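Local atomic coordinates of aminopeptidase YwaD (Bacillus subtilis, PDB entry 6HC6), a protein that catalyses the release of N-terminal amino acids from peptides, including arginine, lysine and preferentially leucine, using two zinc ions bound in each subunit. Residues Asp96-Thr101 with Leu219-Asn224; Ala118-Gln123 with Gly195-Gly200; Leu335-Leu340 with Asp361-Thr366. All blocks are in the same frame, centred on the assembly; numbering follows the deposited sequence.

Contact 1. Residues Asp96-Thr101 with Leu219-Asn224; sequences DRLEGT and LKAFTN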
loop_
_atom_site.group_PDB
_atom_site.type_symbol
_atom_site.label_atom_id
_atom_site.label_comp_id
_atom_site.label_asym_id
_atom_site.label_seq_id
_atom_site.Cartn_x
_atom_site.Cartn_y
_atom_site.Cartn_z
ATOM N N ASP A 96 -3.116 -7.625 14.916
ATOM C CA ASP A 96 -4.480 -8.123 14.942
ATOM C C ASP A 96 -5.357 -7.297 14.009
ATOM O O ASP A 96 -5.130 -6.102 13.793
ATOM C CB ASP A 96 -5.052 -8.076 16.358
ATOM C CG ASP A 96 -4.285 -8.948 17.339
ATOM O OD1 ASP A 96 -3.591 -9.892 16.905
ATOM O OD2 ASP A 96 -4.400 -8.695 18.559
ATOM N N ARG A 97 -6.351 -7.959 13.439
ATOM C CA ARG A 97 -7.286 -7.335 12.520
ATOM C C ARG A 97 -8.595 -7.117 13.263
ATOM O O ARG A 97 -9.115 -8.044 13.889
ATOM C CB ARG A 97 -7.499 -8.218 11.290
ATOM C CG ARG A 97 -8.544 -7.687 10.316
ATOM C CD ARG A 97 -8.526 -8.481 9.014
ATOM N NE ARG A 97 -8.238 -9.901 9.228
ATOM C CZ ARG A 97 -9.154 -10.867 9.233
ATOM N NH1 ARG A 97 -10.435 -10.578 9.040
ATOM N NH2 ARG A 97 -8.787 -12.127 9.433
ATOM N N LEU A 98 -9.112 -5.898 13.209
ATOM C CA LEU A 98 -10.328 -5.539 13.925
ATOM C C LEU A 98 -11.488 -5.415 12.953
ATOM O O LEU A 98 -11.356 -4.793 11.892
ATOM C CB LEU A 98 -10.159 -4.218 14.668
ATOM C CG LEU A 98 -9.274 -4.186 15.904
ATOM C CD1 LEU A 98 -8.970 -2.745 16.194
ATOM C CD2 LEU A 98 -9.983 -4.826 17.074
ATOM N N GLU A 99 -12.628 -5.992 13.327
ATOM C CA GLU A 99 -13.832 -5.896 12.520
ATOM C C GLU A 99 -15.030 -5.783 13.443
ATOM O O GLU A 99 -15.010 -6.272 14.576
ATOM C CB GLU A 99 -13.995 -7.103 11.591
ATOM C CG GLU A 99 -13.357 -6.888 10.217
ATOM C CD GLU A 99 -12.944 -8.182 9.547
ATOM O OE1 GLU A 99 -11.776 -8.274 9.111
ATOM O OE2 GLU A 99 -13.784 -9.104 9.454
ATOM N N GLY A 100 -16.085 -5.147 12.950
ATOM C CA GLY A 100 -17.316 -5.150 13.713
ATOM C C GLY A 100 -18.309 -4.130 13.198
ATOM O O GLY A 100 -18.286 -3.750 12.027
ATOM N N THR A 101 -19.186 -3.702 14.107
ATOM C CA THR A 101 -20.395 -2.989 13.741
ATOM C C THR A 101 -20.644 -1.836 14.704
ATOM O O THR A 101 -20.103 -1.779 15.811
ATOM C CB THR A 101 -21.624 -3.908 13.752
ATOM O OG1 THR A 101 -21.766 -4.481 15.056
ATOM C CG2 THR A 101 -21.476 -5.020 12.721
ATOM N N LEU A 219 -16.722 -4.722 18.360
ATOM C CA LEU A 219 -15.492 -4.920 17.600
ATOM C C LEU A 219 -14.748 -6.128 18.140
ATOM O O LEU A 219 -14.514 -6.229 19.346
ATOM C CB LEU A 219 -14.581 -3.694 17.663
ATOM C CG LEU A 219 -15.077 -2.407 17.006
ATOM C CD1 LEU A 219 -14.224 -1.256 17.484
ATOM C CD2 LEU A 219 -15.038 -2.505 15.484
ATOM N N LYS A 220 -14.377 -7.034 17.243
ATOM C CA LYS A 220 -13.620 -8.224 17.589
ATOM C C LYS A 220 -12.247 -8.146 16.936
ATOM O O LYS A 220 -12.122 -7.714 15.785
ATOM C CB LYS A 220 -14.361 -9.492 17.145
ATOM C CG LYS A 220 -13.461 -10.683 16.854
ATOM C CD LYS A 220 -13.975 -11.957 17.516
ATOM C CE LYS A 220 -13.193 -13.179 17.050
ATOM N NZ LYS A 220 -13.870 -14.451 17.449
ATOM N N ALA A 221 -11.220 -8.520 17.695
ATOM C CA ALA A 221 -9.853 -8.590 17.200
ATOM C C ALA A 221 -9.559 -10.011 16.744
ATOM O O ALA A 221 -9.731 -10.964 17.510
ATOM C CB ALA A 221 -8.858 -8.166 18.278
ATOM N N PHE A 222 -9.123 -10.150 15.501
ATOM C CA PHE A 222 -8.669 -11.433 14.987
ATOM C C PHE A 222 -7.158 -11.496 15.151
ATOM O O PHE A 222 -6.440 -10.655 14.607
ATOM C CB PHE A 222 -9.091 -11.599 13.529
ATOM C CG PHE A 222 -10.566 -11.750 13.363
ATOM C CD1 PHE A 222 -11.390 -10.637 13.320
ATOM C CD2 PHE A 222 -11.142 -13.012 13.307
ATOM C CE1 PHE A 222 -12.762 -10.778 13.191
ATOM C CE2 PHE A 222 -12.507 -13.162 13.178
ATOM C CZ PHE A 222 -13.320 -12.044 13.120
ATOM N N THR A 223 -6.681 -12.468 15.926
ATOM C CA THR A 223 -5.276 -12.552 16.288
ATOM C C THR A 223 -4.558 -13.587 15.426
ATOM O O THR A 223 -5.132 -14.193 14.517
ATOM C CB THR A 223 -5.127 -12.888 17.772
ATOM O OG1 THR A 223 -5.671 -14.190 18.020
ATOM C CG2 THR A 223 -5.861 -11.859 18.623
ATOM N N ASN A 224 -3.277 -13.805 15.735
ATOM C CA ASN A 224 -2.437 -14.735 14.985
ATOM C C ASN A 224 -2.362 -14.366 13.507
ATOM O O ASN A 224 -2.206 -15.245 12.652
ATOM C CB ASN A 224 -2.922 -16.183 15.126
ATOM C CG ASN A 224 -2.542 -16.804 16.449
ATOM O OD1 ASN A 224 -2.001 -16.135 17.331
ATOM N ND2 ASN A 224 -2.829 -18.092 16.598
HETATM O O HOH W 1 -2.142 -11.955 17.743
#

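Contact 2. Residues Ala118-Gln123 with Gly195-Gly200; sequences APTEEQ and GIPVVG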
loop_
_atom_site.group_PDB
_atom_site.type_symbol
_atom_site.label_atom_id
_atom_site.label_comp_id
_atom_site.label_asym_id
_atom_site.label_seq_id
_atom_site.Cartn_x
_atom_site.Cartn_y
_atom_site.Cartn_z
ATOM N N ALA A 118 -8.316 -0.755 20.101
ATOM C CA ALA A 118 -8.819 -1.809 20.966
ATOM C C ALA A 118 -10.156 -2.357 20.471
ATOM O O ALA A 118 -10.965 -1.623 19.893
ATOM C CB ALA A 118 -8.983 -1.284 22.392
ATOM N N PRO A 119 -10.399 -3.644 20.688
ATOM C CA PRO A 119 -11.720 -4.219 20.434
ATOM C C PRO A 119 -12.641 -3.892 21.601
ATOM O O PRO A 119 -12.260 -3.198 22.538
ATOM C CB PRO A 119 -11.437 -5.721 20.355
ATOM C CG PRO A 119 -10.295 -5.914 21.308
ATOM C CD PRO A 119 -9.440 -4.659 21.164
ATOM N N THR A 120 -13.858 -4.420 21.534
ATOM C CA THR A 120 -14.823 -4.308 22.618
ATOM C C THR A 120 -15.081 -5.680 23.222
ATOM O O THR A 120 -14.654 -6.712 22.699
ATOM C CB THR A 120 -16.153 -3.715 22.133
ATOM O OG1 THR A 120 -16.786 -4.635 21.234
ATOM C CG2 THR A 120 -15.944 -2.370 21.441
ATOM N N GLU A 121 -15.804 -5.683 24.333
ATOM C CA GLU A 121 -16.347 -6.935 24.814
ATOM C C GLU A 121 -17.437 -7.404 23.857
ATOM O O GLU A 121 -18.007 -6.616 23.098
ATOM C CB GLU A 121 -16.880 -6.770 26.231
ATOM C CG GLU A 121 -15.902 -6.066 27.151
ATOM C CD GLU A 121 -15.772 -6.750 28.490
ATOM O OE1 GLU A 121 -14.856 -7.588 28.641
ATOM O OE2 GLU A 121 -16.585 -6.444 29.391
ATOM N N GLU A 122 -17.703 -8.715 23.885
ATOM C CA GLU A 122 -18.583 -9.322 22.889
ATOM C C GLU A 122 -19.978 -8.713 22.918
ATOM O O GLU A 122 -20.625 -8.596 21.870
ATOM C CB GLU A 122 -18.657 -10.836 23.107
ATOM C CG GLU A 122 -17.300 -11.498 23.347
ATOM C CD GLU A 122 -17.122 -12.787 22.558
ATOM O OE1 GLU A 122 -15.972 -13.093 22.161
ATOM O OE2 GLU A 122 -18.130 -13.496 22.338
ATOM N N GLN A 123 -20.458 -8.325 24.101
ATOM C CA GLN A 123 -21.729 -7.622 24.207
ATOM C C GLN A 123 -21.659 -6.221 23.615
ATOM O O GLN A 123 -22.705 -5.602 23.382
ATOM C CB GLN A 123 -22.166 -7.551 25.674
ATOM C CG GLN A 123 -21.197 -6.805 26.600
ATOM C CD GLN A 123 -20.041 -7.671 27.091
ATOM O OE1 GLN A 123 -19.770 -8.744 26.549
ATOM N NE2 GLN A 123 -19.359 -7.204 28.132
ATOM N N GLY A 195 -5.438 2.707 23.116
ATOM C CA GLY A 195 -6.024 1.808 24.089
ATOM C C GLY A 195 -7.529 1.733 24.097
ATOM O O GLY A 195 -8.099 0.984 24.898
ATOM N N ILE A 196 -8.193 2.486 23.233
ATOM C CA ILE A 196 -9.648 2.435 23.109
ATOM C C ILE A 196 -9.969 2.119 21.655
ATOM O O ILE A 196 -9.097 2.230 20.776
ATOM C CB ILE A 196 -10.310 3.751 23.584
ATOM C CG1 ILE A 196 -9.733 4.961 22.846
ATOM C CG2 ILE A 196 -10.117 3.923 25.078
ATOM C CD1 ILE A 196 -10.422 6.270 23.217
ATOM N N PRO A 197 -11.196 1.685 21.365
ATOM C CA PRO A 197 -11.579 1.462 19.964
ATOM C C PRO A 197 -11.528 2.756 19.168
ATOM O O PRO A 197 -11.856 3.829 19.679
ATOM C CB PRO A 197 -13.012 0.929 20.064
ATOM C CG PRO A 197 -13.144 0.400 21.460
ATOM C CD PRO A 197 -12.246 1.256 22.306
ATOM N N VAL A 198 -11.087 2.647 17.910
ATOM C CA VAL A 198 -11.067 3.755 16.961
ATOM C C VAL A 198 -11.645 3.248 15.644
ATOM O O VAL A 198 -11.105 2.306 15.052
ATOM C CB VAL A 198 -9.649 4.305 16.733
ATOM C CG1 VAL A 198 -9.698 5.492 15.779
ATOM C CG2 VAL A 198 -8.961 4.683 18.064
ATOM N N VAL A 199 -12.726 3.869 15.174
ATOM C CA VAL A 199 -13.357 3.449 13.926
ATOM C C VAL A 199 -13.626 4.665 13.052
ATOM O O VAL A 199 -13.773 5.790 13.537
ATOM C CB VAL A 199 -14.670 2.651 14.143
ATOM C CG1 VAL A 199 -14.446 1.453 15.081
ATOM C CG2 VAL A 199 -15.803 3.564 14.632
ATOM N N GLY A 200 -13.680 4.431 11.751
ATOM C CA GLY A 200 -14.004 5.473 10.789
ATOM C C GLY A 200 -15.312 5.139 10.101
ATOM O O GLY A 200 -15.598 3.970 9.839
HETATM O O HOH W 2 -11.035 -0.366 17.384
#

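Contact 3. Residues Leu335-Leu340 with Asp361-Thr366; sequences LYVNTL and DSLSLT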
loop_
_atom_site.group_PDB
_atom_site.type_symbol
_atom_site.label_atom_id
_atom_site.label_comp_id
_atom_site.label_asym_id
_atom_site.label_seq_id
_atom_site.Cartn_x
_atom_site.Cartn_y
_atom_site.Cartn_z
ATOM N N LEU A 335 4.367 9.676 -15.882
ATOM C CA LEU A 335 4.914 8.582 -15.090
ATOM C C LEU A 335 5.941 9.180 -14.139
ATOM O O LEU A 335 6.982 9.677 -14.571
ATOM C CB LEU A 335 5.522 7.493 -15.975
ATOM C CG LEU A 335 6.023 6.269 -15.201
ATOM C CD1 LEU A 335 4.874 5.522 -14.502
ATOM C CD2 LEU A 335 6.798 5.327 -16.118
ATOM N N TYR A 336 5.643 9.134 -12.845
ATOM C CA TYR A 336 6.508 9.703 -11.825
ATOM C C TYR A 336 7.468 8.664 -11.272
ATOM O O TYR A 336 7.110 7.496 -11.102
ATOM C CB TYR A 336 5.677 10.282 -10.683
ATOM C CG TYR A 336 5.024 11.563 -11.101
ATOM C CD1 TYR A 336 5.755 12.748 -11.161
ATOM C CD2 TYR A 336 3.697 11.587 -11.497
ATOM C CE1 TYR A 336 5.158 13.940 -11.569
ATOM C CE2 TYR A 336 3.098 12.767 -11.913
ATOM C CZ TYR A 336 3.829 13.935 -11.939
ATOM O OH TYR A 336 3.235 15.105 -12.358
ATOM N N VAL A 337 8.691 9.114 -10.999
ATOM C CA VAL A 337 9.720 8.351 -10.302
ATOM C C VAL A 337 9.892 9.022 -8.944
ATOM O O VAL A 337 10.510 10.092 -8.836
ATOM C CB VAL A 337 11.036 8.318 -11.089
ATOM C CG1 VAL A 337 12.087 7.517 -10.336
ATOM C CG2 VAL A 337 10.818 7.730 -12.461
ATOM N N ASN A 338 9.325 8.417 -7.907
ATOM C CA ASN A 338 9.313 8.995 -6.568
ATOM C C ASN A 338 10.522 8.510 -5.775
ATOM O O ASN A 338 10.668 7.308 -5.548
ATOM C CB ASN A 338 8.028 8.595 -5.830
ATOM C CG ASN A 338 6.812 9.357 -6.322
ATOM O OD1 ASN A 338 6.335 10.274 -5.666
ATOM N ND2 ASN A 338 6.332 9.000 -7.497
ATOM N N THR A 339 11.366 9.436 -5.321
ATOM C CA THR A 339 12.388 9.100 -4.342
ATOM C C THR A 339 12.057 9.776 -3.018
ATOM O O THR A 339 11.393 10.817 -2.985
ATOM C CB THR A 339 13.794 9.499 -4.817
ATOM O OG1 THR A 339 13.886 10.923 -4.918
ATOM C CG2 THR A 339 14.072 8.889 -6.175
ATOM N N LEU A 340 12.484 9.151 -1.914
ATOM C CA LEU A 340 12.039 9.620 -0.604
ATOM C C LEU A 340 12.527 11.039 -0.314
ATOM O O LEU A 340 11.870 11.785 0.422
ATOM C CB LEU A 340 12.502 8.648 0.482
ATOM C CG LEU A 340 12.063 8.915 1.919
ATOM C CD1 LEU A 340 10.542 8.770 2.053
ATOM C CD2 LEU A 340 12.806 7.999 2.899
ATOM N N ASP A 361 8.752 11.027 -23.119
ATOM C CA ASP A 361 9.049 12.376 -22.631
ATOM C C ASP A 361 8.239 12.773 -21.402
ATOM O O ASP A 361 8.386 13.905 -20.923
ATOM C CB ASP A 361 8.817 13.410 -23.740
ATOM C CG ASP A 361 9.992 13.537 -24.689
ATOM O OD1 ASP A 361 11.139 13.215 -24.298
ATOM O OD2 ASP A 361 9.760 13.973 -25.839
ATOM N N SER A 362 7.394 11.879 -20.877
ATOM C CA SER A 362 6.528 12.177 -19.737
ATOM C C SER A 362 6.982 11.464 -18.466
ATOM O O SER A 362 6.162 11.003 -17.662
ATOM C CB SER A 362 5.068 11.839 -20.051
ATOM O OG SER A 362 4.640 12.446 -21.271
ATOM N N LEU A 363 8.298 11.391 -18.272
ATOM C CA LEU A 363 8.901 10.866 -17.052
ATOM C C LEU A 363 9.339 12.035 -16.176
ATOM O O LEU A 363 10.029 12.947 -16.649
ATOM C CB LEU A 363 10.097 9.970 -17.389
ATOM C CG LEU A 363 10.622 9.068 -16.266
ATOM C CD1 LEU A 363 9.637 7.948 -16.022
ATOM C CD2 LEU A 363 11.993 8.500 -16.617
ATOM N N SER A 364 8.929 12.019 -14.914
ATOM C CA SER A 364 9.288 13.078 -13.984
ATOM C C SER A 364 9.843 12.486 -12.697
ATOM O O SER A 364 9.303 11.518 -12.160
ATOM C CB SER A 364 8.078 13.978 -13.665
ATOM O OG SER A 364 7.699 14.733 -14.802
ATOM N N LEU A 365 10.936 13.069 -12.220
ATOM C CA LEU A 365 11.440 12.764 -10.892
ATOM C C LEU A 365 10.720 13.639 -9.876
ATOM O O LEU A 365 10.519 14.835 -10.102
ATOM C CB LEU A 365 12.949 13.013 -10.822
ATOM C CG LEU A 365 13.632 12.878 -9.459
ATOM C CD1 LEU A 365 13.643 11.430 -9.012
ATOM C CD2 LEU A 365 15.057 13.424 -9.514
ATOM N N THR A 366 10.344 13.049 -8.745
ATOM C CA THR A 366 9.682 13.831 -7.717
ATOM C C THR A 366 9.911 13.172 -6.362
ATOM O O THR A 366 10.467 12.077 -6.268
ATOM C CB THR A 366 8.198 13.973 -8.038
ATOM O OG1 THR A 366 7.623 14.971 -7.190
ATOM C CG2 THR A 366 7.490 12.618 -7.841
#

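Contact 1. Residues Asp96-Thr101 with Leu219-Asn224
Arg97 and Phe222 form a hydrogen-bonded pair of an antiparallel beta ladder, in which strands 97-104 and 214-222, the first and last of the PA-domain sheet, meet and bring its two ends together. The bonds of this pair are short and nearly straight: Phe222 N reaches Arg97 O at 2.7 Å with 179° at the hydrogen, and Arg97 N returns to Phe222 O at 2.9 Å. Glu99 and Lys220 form the next such pair, and between the two pairs lies the non-hydrogen-bonded pair Leu98 and Ala221, which faces the packed side of the sheet. Here CG of Leu98 stands beside its backbone N (chi1 -72°), which brings CD2 to 3.7 Å from the methyl CB of Ala221, while Ala113 and Pro119 close in on the same leucine. The face carrying Arg97, Glu99, Lys220 and Phe222 is looser and mostly polar. The planes of the Arg97 guanidinium and the Phe222 ring are nearly parallel, 8° apart, and CB of Phe222 lies over one face of the guanidinium, 4.1 Å from NH2. Arg97 is gripped from two sources: Glu99 on its own strand, whose OE1 meets NH1 on the syn side at 2.7 Å in a salt bridge, and Gln225, just beyond Asn224, whose OE1 takes NE. The aliphatic CG of Lys220 lies over one face of the Phe222 ring. At the ladder's end regular pairing gives way to solvent, and a water donates to Asp96 OD1 at 2.7 Å while accepting from Asn224 N at 3.0 Å.

Contact 2. Residues Ala118-Gln123 with Gly195-Gly200
Pro197 lays its ring against the backbone of Ala118, with CB 3.3 Å and CG 3.4 Å from Ala118 O, so that a carbonyl oxygen rests on hydrocarbon. The methyl of Thr120 comes across the same ring at about a right angle, CG2 to Pro197 CG at 3.9 Å. With chi1 at 67°, Thr120 can face two ways at once: CG2 turns to the proline while OG1 donates to Glu121 O and accepts from the backbone N of Leu219. These contacts fasten the loop between strands 107-113 and 125-131 to the lead-in of strand 198-201, which lies between strands 107-113 and 172-176 in the PA-domain sheet. A single direct hydrogen bond joins the two segments, from Ala118 N to Ile196 O at 3.2 Å. It is straight at the hydrogen, 176°, but its donor stands well above the carbonyl plane and meets no lone pair. The methyl of Ala118 sits 3.5 Å from Gly195 O. A water bridges the two backbones, donating to Ala118 O at 2.8 Å and accepting from Val198 N at 3.1 Å; Val198 N also makes a weak hydrogen bond to Ser117 OG.

Contact 3. Residues Leu335-Leu340 with Asp361-Thr366
This is a parallel beta pairing at the rim of the central eight-stranded sheet of the M28 peptidase fold, where strand 334-339 receives the outermost strand 363-367. The two are successive strands of a beta-alpha-beta unit whose crossover is helix 346-358, and their short segments run 23° apart. Five backbone bonds lace them in the staggered pattern of parallel strands, from Leu335 N to Ser362 O at one end to Thr339 N to Thr366 O at the other; the shortest is Val337 N to Ser364 O at 2.7 Å. The face bearing Leu335, Val337, Leu363 and Leu365 is wholly hydrocarbon. Leu335 and Leu363 lie side by side, and Leu363 CD1 wedges between Leu335 CD2 at 3.9 Å and Val337 CG2 at 3.8 Å. Leu365 CD1 reaches across to the partner strand, 3.4 Å from Val337 O, and touches CG2 of Thr339, the side chains crossing at about a right angle. Trp348 of the crossover helix packs on Val337, Leu363 and Leu365, so the helix covers this face. On the other face the Tyr336 ring is approached obliquely by Ser364 CB, 3.6 Å from its CE1, and by Thr366 CG2, 3.7 Å from its CD1. Because OG1 of Thr366 points opposite its backbone N (chi1 -168°), the methyl is left between Tyr336 and the side chain of Asn338. Ser364 OG bonds back to Glu334 OE1 on the neighbouring strand, while Tyr336 OH and Thr366 OG1 bond beyond the pair to Asp390 O and Glu394 OE1. The chemistry divides the work: main-chain bonds set the register, leucine and valine methyls seal the sheet to its helix, two hydroxyls tie the opposite face to the chain after strand 382-389, and that of Ser364 links the strands.

Overall arrangement
Contacts 1 and 2 belong to one sheet and are neighbours, their centres about 9 Å apart, with contact 2 nested along the chain inside the long excursion that contact 1 closes. Leu219 joins them: its N bonds to Thr120 OG1 at 2.9 Å, and its CD1 packs 3.6 Å from Pro197 CB and equally near Val199 CG1. Contact 3 lies on the opposite side of the chain's centre, about 38 and 41 Å from contacts 1 and 2 between centres, in the sheet of the peptidase fold. Neither Asn338 nor Arg97 is a zinc ligand; their side chains lie about 11 Å from a zinc ion and from the side chain of the ligand Glu295, respectively.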